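Lin1840 protein (PDB 4ZOC) probably hydrolyses terminal, non-reducing beta-D-glucosyl residues to release beta-D-glucose, as a glycoside hydrolase of family 3 involved in beta-1,2-glucan metabolism. Local coordinates at residues Lys392-Ala400 with Val454-Gly465; Gly418-Phe429 with Thr530-Ser541. The protein carries 2 engineered substitutions. All coordinates share one frame; numbering follows the deposited sequence.

Interaction 1 (Lys392-Ala400 with Val454-Gly465); sequences KIALVGPLA and VQNMDVVVLALG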
# COMPACT_ATOMS: atom_id res chain seq x y z
N LYS A 392 43.72 16.98 -3.09
CA LYS A 392 43.21 18.19 -3.75
C LYS A 392 41.75 17.91 -4.20
O LYS A 392 41.50 17.08 -5.06
CB LYS A 392 44.09 18.59 -4.94
CG LYS A 392 45.55 18.91 -4.60
CD LYS A 392 46.40 19.22 -5.84
CE LYS A 392 45.91 20.39 -6.67
NZ LYS A 392 46.72 20.69 -7.91
N ILE A 393 40.82 18.61 -3.57
CA ILE A 393 39.39 18.31 -3.64
C ILE A 393 38.69 19.38 -4.46
O ILE A 393 38.77 20.59 -4.18
CB ILE A 393 38.75 18.30 -2.23
CG1 ILE A 393 39.28 17.12 -1.45
CG2 ILE A 393 37.22 18.26 -2.39
CD1 ILE A 393 38.91 17.12 0.05
N ALA A 394 37.98 18.96 -5.47
CA ALA A 394 36.93 19.80 -6.07
C ALA A 394 35.60 19.42 -5.41
O ALA A 394 35.10 18.28 -5.51
CB ALA A 394 36.83 19.61 -7.58
N LEU A 395 35.06 20.40 -4.73
CA LEU A 395 33.79 20.28 -3.97
C LEU A 395 32.72 20.92 -4.84
O LEU A 395 32.71 22.12 -5.07
CB LEU A 395 33.90 21.00 -2.61
CG LEU A 395 32.57 21.08 -1.86
CD1 LEU A 395 31.97 19.74 -1.49
CD2 LEU A 395 32.75 21.89 -0.61
N VAL A 396 31.83 20.12 -5.37
CA VAL A 396 30.85 20.66 -6.28
C VAL A 396 29.43 20.22 -5.96
O VAL A 396 29.23 19.14 -5.40
CB VAL A 396 31.18 20.36 -7.76
CG1 VAL A 396 32.66 20.69 -8.12
CG2 VAL A 396 31.02 18.94 -8.03
N GLY A 397 28.46 21.05 -6.36
CA GLY A 397 27.07 20.71 -6.24
C GLY A 397 26.25 21.55 -5.31
O GLY A 397 26.72 22.52 -4.75
N PRO A 398 24.97 21.19 -5.18
CA PRO A 398 24.05 22.02 -4.40
C PRO A 398 24.20 22.01 -2.90
O PRO A 398 23.75 22.99 -2.27
CB PRO A 398 22.69 21.53 -4.82
CG PRO A 398 22.90 20.14 -5.28
CD PRO A 398 24.27 20.13 -5.88
N LEU A 399 24.88 21.00 -2.37
CA LEU A 399 25.19 20.87 -0.94
C LEU A 399 26.65 21.31 -0.63
O LEU A 399 27.12 21.19 0.52
CB LEU A 399 24.91 19.45 -0.39
CG LEU A 399 23.50 19.27 0.20
CD1 LEU A 399 23.41 20.03 1.54
CD2 LEU A 399 22.46 19.79 -0.79
N ALA A 400 27.36 21.88 -1.63
CA ALA A 400 28.74 22.32 -1.41
C ALA A 400 28.79 23.49 -0.39
O ALA A 400 29.61 23.50 0.53
CB ALA A 400 29.35 22.81 -2.70
N VAL A 454 37.44 20.57 -11.50
CA VAL A 454 37.82 19.13 -11.51
C VAL A 454 39.17 18.94 -12.21
O VAL A 454 40.02 18.23 -11.70
CB VAL A 454 36.71 18.25 -12.11
CG1 VAL A 454 37.13 16.80 -12.22
CG2 VAL A 454 35.41 18.36 -11.33
N GLN A 455 39.37 19.60 -13.33
CA GLN A 455 40.70 19.59 -14.02
C GLN A 455 41.85 19.94 -13.12
O GLN A 455 42.87 19.26 -13.13
CB GLN A 455 40.71 20.53 -15.23
CG GLN A 455 40.36 19.82 -16.52
CD GLN A 455 40.00 20.75 -17.70
OE1 GLN A 455 39.45 20.30 -18.72
NE2 GLN A 455 40.30 22.03 -17.57
N ASN A 456 41.67 21.02 -12.35
CA ASN A 456 42.61 21.50 -11.36
C ASN A 456 42.90 20.59 -10.21
O ASN A 456 44.06 20.44 -9.77
CB ASN A 456 42.11 22.86 -10.79
CG ASN A 456 42.13 23.99 -11.82
OD1 ASN A 456 42.83 23.93 -12.83
ND2 ASN A 456 41.38 25.07 -11.54
N MET A 457 41.87 19.94 -9.69
CA MET A 457 41.98 19.06 -8.52
C MET A 457 42.19 17.58 -8.84
O MET A 457 42.37 17.21 -9.99
CB MET A 457 40.64 19.22 -7.80
CG MET A 457 40.49 20.65 -7.29
SD MET A 457 41.58 21.27 -6.01
CE MET A 457 42.86 22.11 -6.98
N ASP A 458 42.24 16.74 -7.80
CA ASP A 458 42.50 15.32 -7.99
C ASP A 458 41.30 14.38 -7.74
O ASP A 458 41.26 13.29 -8.31
CB ASP A 458 43.64 14.87 -7.09
CG ASP A 458 44.99 15.50 -7.50
OD1 ASP A 458 45.16 15.86 -8.69
OD2 ASP A 458 45.79 15.72 -6.62
N VAL A 459 40.43 14.75 -6.82
CA VAL A 459 39.21 13.96 -6.48
C VAL A 459 38.06 14.94 -6.37
O VAL A 459 38.24 16.18 -6.10
CB VAL A 459 39.35 13.20 -5.15
CG1 VAL A 459 40.54 12.25 -5.19
CG2 VAL A 459 39.53 14.17 -4.03
N VAL A 460 36.85 14.43 -6.56
CA VAL A 460 35.68 15.25 -6.57
C VAL A 460 34.84 14.79 -5.42
O VAL A 460 34.62 13.61 -5.24
CB VAL A 460 34.88 15.09 -7.84
CG1 VAL A 460 33.66 16.00 -7.89
CG2 VAL A 460 35.77 15.27 -9.08
N VAL A 461 34.45 15.74 -4.60
CA VAL A 461 33.44 15.52 -3.59
C VAL A 461 32.18 16.20 -4.20
O VAL A 461 32.08 17.48 -4.25
CB VAL A 461 33.80 16.15 -2.21
CG1 VAL A 461 32.60 16.04 -1.25
CG2 VAL A 461 34.97 15.55 -1.52
N LEU A 462 31.18 15.38 -4.58
CA LEU A 462 30.00 15.81 -5.29
C LEU A 462 28.93 15.83 -4.21
O LEU A 462 28.49 14.78 -3.73
CB LEU A 462 29.64 14.82 -6.37
CG LEU A 462 28.35 15.10 -7.13
CD1 LEU A 462 28.23 16.53 -7.69
CD2 LEU A 462 28.18 14.14 -8.32
N ALA A 463 28.55 17.01 -3.79
CA ALA A 463 27.62 17.16 -2.66
C ALA A 463 26.23 17.42 -3.18
O ALA A 463 25.89 18.55 -3.70
CB ALA A 463 28.11 18.29 -1.72
N LEU A 464 25.40 16.39 -3.07
CA LEU A 464 24.02 16.40 -3.56
C LEU A 464 23.00 16.34 -2.46
O LEU A 464 23.25 15.84 -1.35
CB LEU A 464 23.76 15.16 -4.43
CG LEU A 464 24.74 14.96 -5.61
CD1 LEU A 464 24.40 13.66 -6.34
CD2 LEU A 464 24.68 16.16 -6.50
N GLY A 465 21.80 16.76 -2.76
CA GLY A 465 20.76 16.50 -1.74
C GLY A 465 19.46 17.26 -1.86
O GLY A 465 19.20 17.99 -2.81
O HOH W 1 45.77 18.41 -9.29
O HOH W 2 46.03 22.52 -9.50

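Interaction 2 (Gly418-Phe429 with Thr530-Ser541); sequences GINVETGLREVF and TEAGRVTADLLS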
# COMPACT_ATOMS: atom_id res chain seq x y z
N GLY A 418 25.42 26.61 12.08
CA GLY A 418 25.71 25.34 11.49
C GLY A 418 27.00 25.44 10.70
O GLY A 418 27.42 26.52 10.25
N ILE A 419 27.57 24.29 10.40
CA ILE A 419 28.80 24.25 9.65
C ILE A 419 28.49 23.62 8.30
O ILE A 419 28.15 22.40 8.25
CB ILE A 419 29.88 23.43 10.37
CG1 ILE A 419 30.16 23.91 11.83
CG2 ILE A 419 31.19 23.37 9.57
CD1 ILE A 419 30.64 25.30 11.96
N ASN A 420 28.59 24.40 7.22
CA ASN A 420 28.35 23.85 5.88
C ASN A 420 29.50 22.95 5.40
O ASN A 420 30.57 22.79 6.05
CB ASN A 420 27.92 24.91 4.91
CG ASN A 420 29.07 25.83 4.47
OD1 ASN A 420 30.19 25.69 4.92
ND2 ASN A 420 28.79 26.70 3.54
N VAL A 421 29.28 22.28 4.25
CA VAL A 421 30.27 21.34 3.79
C VAL A 421 31.60 22.03 3.43
O VAL A 421 32.64 21.52 3.82
CB VAL A 421 29.75 20.51 2.63
CG1 VAL A 421 30.80 19.56 2.14
CG2 VAL A 421 28.52 19.74 3.10
N GLU A 422 31.55 23.15 2.69
CA GLU A 422 32.77 23.86 2.36
C GLU A 422 33.56 24.22 3.62
O GLU A 422 34.76 23.94 3.72
CB GLU A 422 32.52 25.15 1.53
CG GLU A 422 33.82 25.92 1.31
CD GLU A 422 33.67 27.19 0.47
OE1 GLU A 422 32.53 27.57 0.13
OE2 GLU A 422 34.72 27.76 0.09
N THR A 423 32.90 24.78 4.60
CA THR A 423 33.56 25.26 5.82
C THR A 423 34.18 24.08 6.57
O THR A 423 35.32 24.16 7.03
CB THR A 423 32.60 26.08 6.68
OG1 THR A 423 32.17 27.21 5.95
CG2 THR A 423 33.25 26.54 8.02
N GLY A 424 33.44 22.99 6.66
CA GLY A 424 33.92 21.77 7.32
C GLY A 424 35.15 21.22 6.59
O GLY A 424 36.19 20.92 7.22
N LEU A 425 35.12 21.16 5.26
CA LEU A 425 36.25 20.57 4.54
C LEU A 425 37.52 21.44 4.67
O LEU A 425 38.64 20.90 4.79
CB LEU A 425 35.89 20.37 3.03
CG LEU A 425 34.84 19.33 2.66
CD1 LEU A 425 34.99 18.99 1.18
CD2 LEU A 425 34.98 18.12 3.52
N ARG A 426 37.34 22.75 4.69
CA ARG A 426 38.52 23.66 4.70
C ARG A 426 39.20 23.68 6.04
O ARG A 426 40.36 24.08 6.11
CB ARG A 426 38.10 25.09 4.30
CG ARG A 426 37.73 25.26 2.83
CD ARG A 426 37.62 26.74 2.47
NE ARG A 426 37.18 26.87 1.09
CZ ARG A 426 37.94 26.73 0.02
NH1 ARG A 426 39.22 26.46 0.13
NH2 ARG A 426 37.38 26.85 -1.17
N GLU A 427 38.52 23.24 7.10
CA GLU A 427 39.21 23.01 8.37
C GLU A 427 40.20 21.86 8.31
O GLU A 427 41.04 21.76 9.17
CB GLU A 427 38.21 22.71 9.49
CG GLU A 427 37.30 23.89 9.81
CD GLU A 427 36.32 23.63 10.95
OE1 GLU A 427 35.96 22.45 11.34
OE2 GLU A 427 35.86 24.64 11.47
N VAL A 428 40.05 20.97 7.34
CA VAL A 428 40.77 19.65 7.37
C VAL A 428 41.69 19.53 6.17
O VAL A 428 42.86 19.16 6.32
CB VAL A 428 39.74 18.50 7.39
CG1 VAL A 428 40.40 17.17 7.22
CG2 VAL A 428 38.94 18.56 8.69
N PHE A 429 41.18 19.91 5.01
CA PHE A 429 41.88 19.81 3.69
C PHE A 429 42.43 21.19 3.22
O PHE A 429 41.74 22.14 3.05
CB PHE A 429 40.89 19.22 2.65
CG PHE A 429 40.39 17.85 2.99
CD1 PHE A 429 41.13 16.73 2.69
CD2 PHE A 429 39.16 17.67 3.57
CE1 PHE A 429 40.70 15.43 3.04
CE2 PHE A 429 38.73 16.42 3.96
CZ PHE A 429 39.47 15.29 3.67
N THR A 530 23.85 20.69 13.29
CA THR A 530 24.73 21.80 13.47
C THR A 530 26.15 21.55 13.08
O THR A 530 26.79 22.43 12.48
CB THR A 530 24.62 22.30 14.95
OG1 THR A 530 23.24 22.75 15.21
CG2 THR A 530 25.61 23.42 15.22
N GLU A 531 26.64 20.32 13.29
CA GLU A 531 28.03 20.06 12.99
C GLU A 531 28.21 19.39 11.62
O GLU A 531 29.32 18.76 11.35
CB GLU A 531 28.67 19.22 14.11
CG GLU A 531 28.80 19.99 15.41
CD GLU A 531 29.89 21.04 15.37
OE1 GLU A 531 31.05 20.68 15.23
OE2 GLU A 531 29.55 22.21 15.58
N ALA A 532 27.17 19.46 10.75
CA ALA A 532 27.17 18.76 9.44
C ALA A 532 28.52 18.72 8.66
O ALA A 532 29.00 17.67 8.24
CB ALA A 532 26.04 19.26 8.55
N GLY A 533 29.14 19.88 8.44
CA GLY A 533 30.35 19.90 7.62
C GLY A 533 31.53 19.24 8.30
O GLY A 533 32.46 18.81 7.61
N ARG A 534 31.57 19.27 9.65
CA ARG A 534 32.67 18.67 10.41
C ARG A 534 32.47 17.18 10.42
O ARG A 534 33.40 16.43 10.23
CB ARG A 534 32.74 19.16 11.80
CG ARG A 534 32.97 20.64 11.83
CD ARG A 534 33.31 21.15 13.22
NE ARG A 534 33.74 22.56 13.13
CZ ARG A 534 33.26 23.59 13.84
NH1 ARG A 534 32.23 23.49 14.66
NH2 ARG A 534 33.78 24.78 13.68
N VAL A 535 31.21 16.74 10.57
CA VAL A 535 30.90 15.32 10.43
C VAL A 535 31.40 14.78 9.06
O VAL A 535 32.01 13.71 8.96
CB VAL A 535 29.36 15.08 10.58
CG1 VAL A 535 28.93 13.70 10.20
CG2 VAL A 535 28.87 15.38 11.98
N THR A 536 31.03 15.49 8.01
CA THR A 536 31.38 15.15 6.65
C THR A 536 32.93 15.10 6.52
O THR A 536 33.50 14.10 6.00
CB THR A 536 30.78 16.11 5.68
OG1 THR A 536 29.32 16.15 5.85
CG2 THR A 536 31.08 15.68 4.32
N ALA A 537 33.60 16.16 6.94
CA ALA A 537 35.09 16.22 6.81
C ALA A 537 35.77 15.09 7.59
O ALA A 537 36.72 14.43 7.07
CB ALA A 537 35.58 17.58 7.27
N ASP A 538 35.32 14.84 8.82
CA ASP A 538 35.90 13.78 9.64
C ASP A 538 35.70 12.37 9.04
O ASP A 538 36.64 11.59 9.04
CB ASP A 538 35.36 13.79 11.03
CG ASP A 538 35.85 15.00 11.84
OD1 ASP A 538 36.73 15.78 11.39
OD2 ASP A 538 35.31 15.19 12.92
N LEU A 539 34.53 12.11 8.46
CA LEU A 539 34.33 10.82 7.89
C LEU A 539 35.15 10.68 6.61
O LEU A 539 35.72 9.62 6.37
CB LEU A 539 32.87 10.59 7.58
CG LEU A 539 32.06 10.41 8.87
CD1 LEU A 539 30.61 10.58 8.51
CD2 LEU A 539 32.23 9.07 9.50
N LEU A 540 35.19 11.71 5.78
CA LEU A 540 35.96 11.66 4.51
C LEU A 540 37.46 11.48 4.73
O LEU A 540 38.12 10.87 3.92
CB LEU A 540 35.76 12.95 3.68
CG LEU A 540 34.35 13.11 3.13
CD1 LEU A 540 34.25 14.44 2.40
CD2 LEU A 540 34.02 11.94 2.20
N SER A 541 37.96 12.13 5.77
CA SER A 541 39.38 12.15 6.06
C SER A 541 39.85 10.92 6.84
O SER A 541 41.06 10.67 6.92
CB SER A 541 39.74 13.44 6.83
OG SER A 541 39.49 13.20 8.21

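Interaction 1 (Lys392-Ala400 with Val454-Gly465)
The peptide carbonyl of Lys392 is gripped by two backbone N-H groups: Val459 N comes nearly head-on, while Asp458 N sits above the carbonyl plane, 2.9 Å from Lys392 O. At the other end the carbonyl of Ala463 is met above its plane by Leu399 N, and Pro398 CD lies 3.1 Å from Ala463 O. Between these ends the two strands run parallel, and the ladder passes through Ala394 N to Val459 O, Ala394 O to Val461 N, Val396 N to Val461 O and Val396 O to Ala463 N. Branched side chains suit this sheet: Ile393 CG2, turned anti to the backbone N, reaches Val461 CG2 at 3.6 Å. On the other face Val396 CG2 meets Leu462 CD1 at 3.7 Å. Met457, just past the helix, bends back over the start of strand 393-397, with SD 3.4 Å from Ile393 O and CG against the small Ala394 CB. Gly397 adopts a positive phi of 115° that suits glycine, and opens the type I turn ending at Ala400. Both strands are internal to the sheet of the family 3 C-terminal domain. Strand 432-436 flanks 393-397 and strand 500-505 flanks 459-465; helix 484-494 covers Val460, Leu462 and Leu464, while Leu395 on the reverse side faces helix 421-426.

Interaction 2 (Gly418-Phe429 with Thr530-Ser541)
Gly424 and Gly533 meet where helices 421-426 and 532-541 cross at -47°, their axes only 7.2 Å apart. This is a close helix-helix packing on one face of the alpha/beta sheet of the family 3 C-terminal domain, made possible by two residues without side chains: Gly424 CA comes within 3.3 Å of Gly533 O, a CA-H...O contact. The small Ala537 continues the fit, pressing CB against Gly424 O and taking Leu425 CD2 and Val428 CG2 on its methyl. Farther along, Phe429 CZ reaches Ser541 CB at 3.7 Å, with Val428 CG1 over one ring face. At the more open side, Arg534 extends from CG to NE and grips Glu427 side-on. Its NE bonds to Glu427 OE1 at 2.9 Å and its NH2 to Glu427 OE2, each through the syn lone pair, with carboxylate and guanidinium planes just 14° apart. Glu531, which also pairs with Arg364, binds Arg534 NH1 at another edge of the guanidinium, so two carboxylates in its plane fix its rotation and probably stabilise its charge. Ile419 lies over one face, its CD1 3.4 Å above the plane and offset toward the rim. The backbone of Ile419 also ties the segments together: its N-H donates to Thr530 O, and its carbonyl receives Gly533 N, from the first turn of helix 532-541, at 2.7 Å with the donor above the carbonyl plane.

Strand 393-397 and helix 421-426 follow each other in the chain, and the two contacts share a boundary, their centres about 13 Å apart. Interaction 1 joins two inner strands of the sheet, and interaction 2 belongs to a helical layer on one of its faces. Ile393 CD1 packs 3.4 Å from Phe429 CG, and Leu399 O lies 3.3 Å from Val421 CG2. Beside these packing contacts, Glu422 N probably hydrogen-bonds to Ala400 O at 2.9 Å, fixing the helix to the strand's outgoing turn. Neither contact belongs to the glucose pocket, but two of its residues lie close by in the sequence of the same chain: Trp409 between Ala400 and Gly418, and Glu473 soon after Gly465.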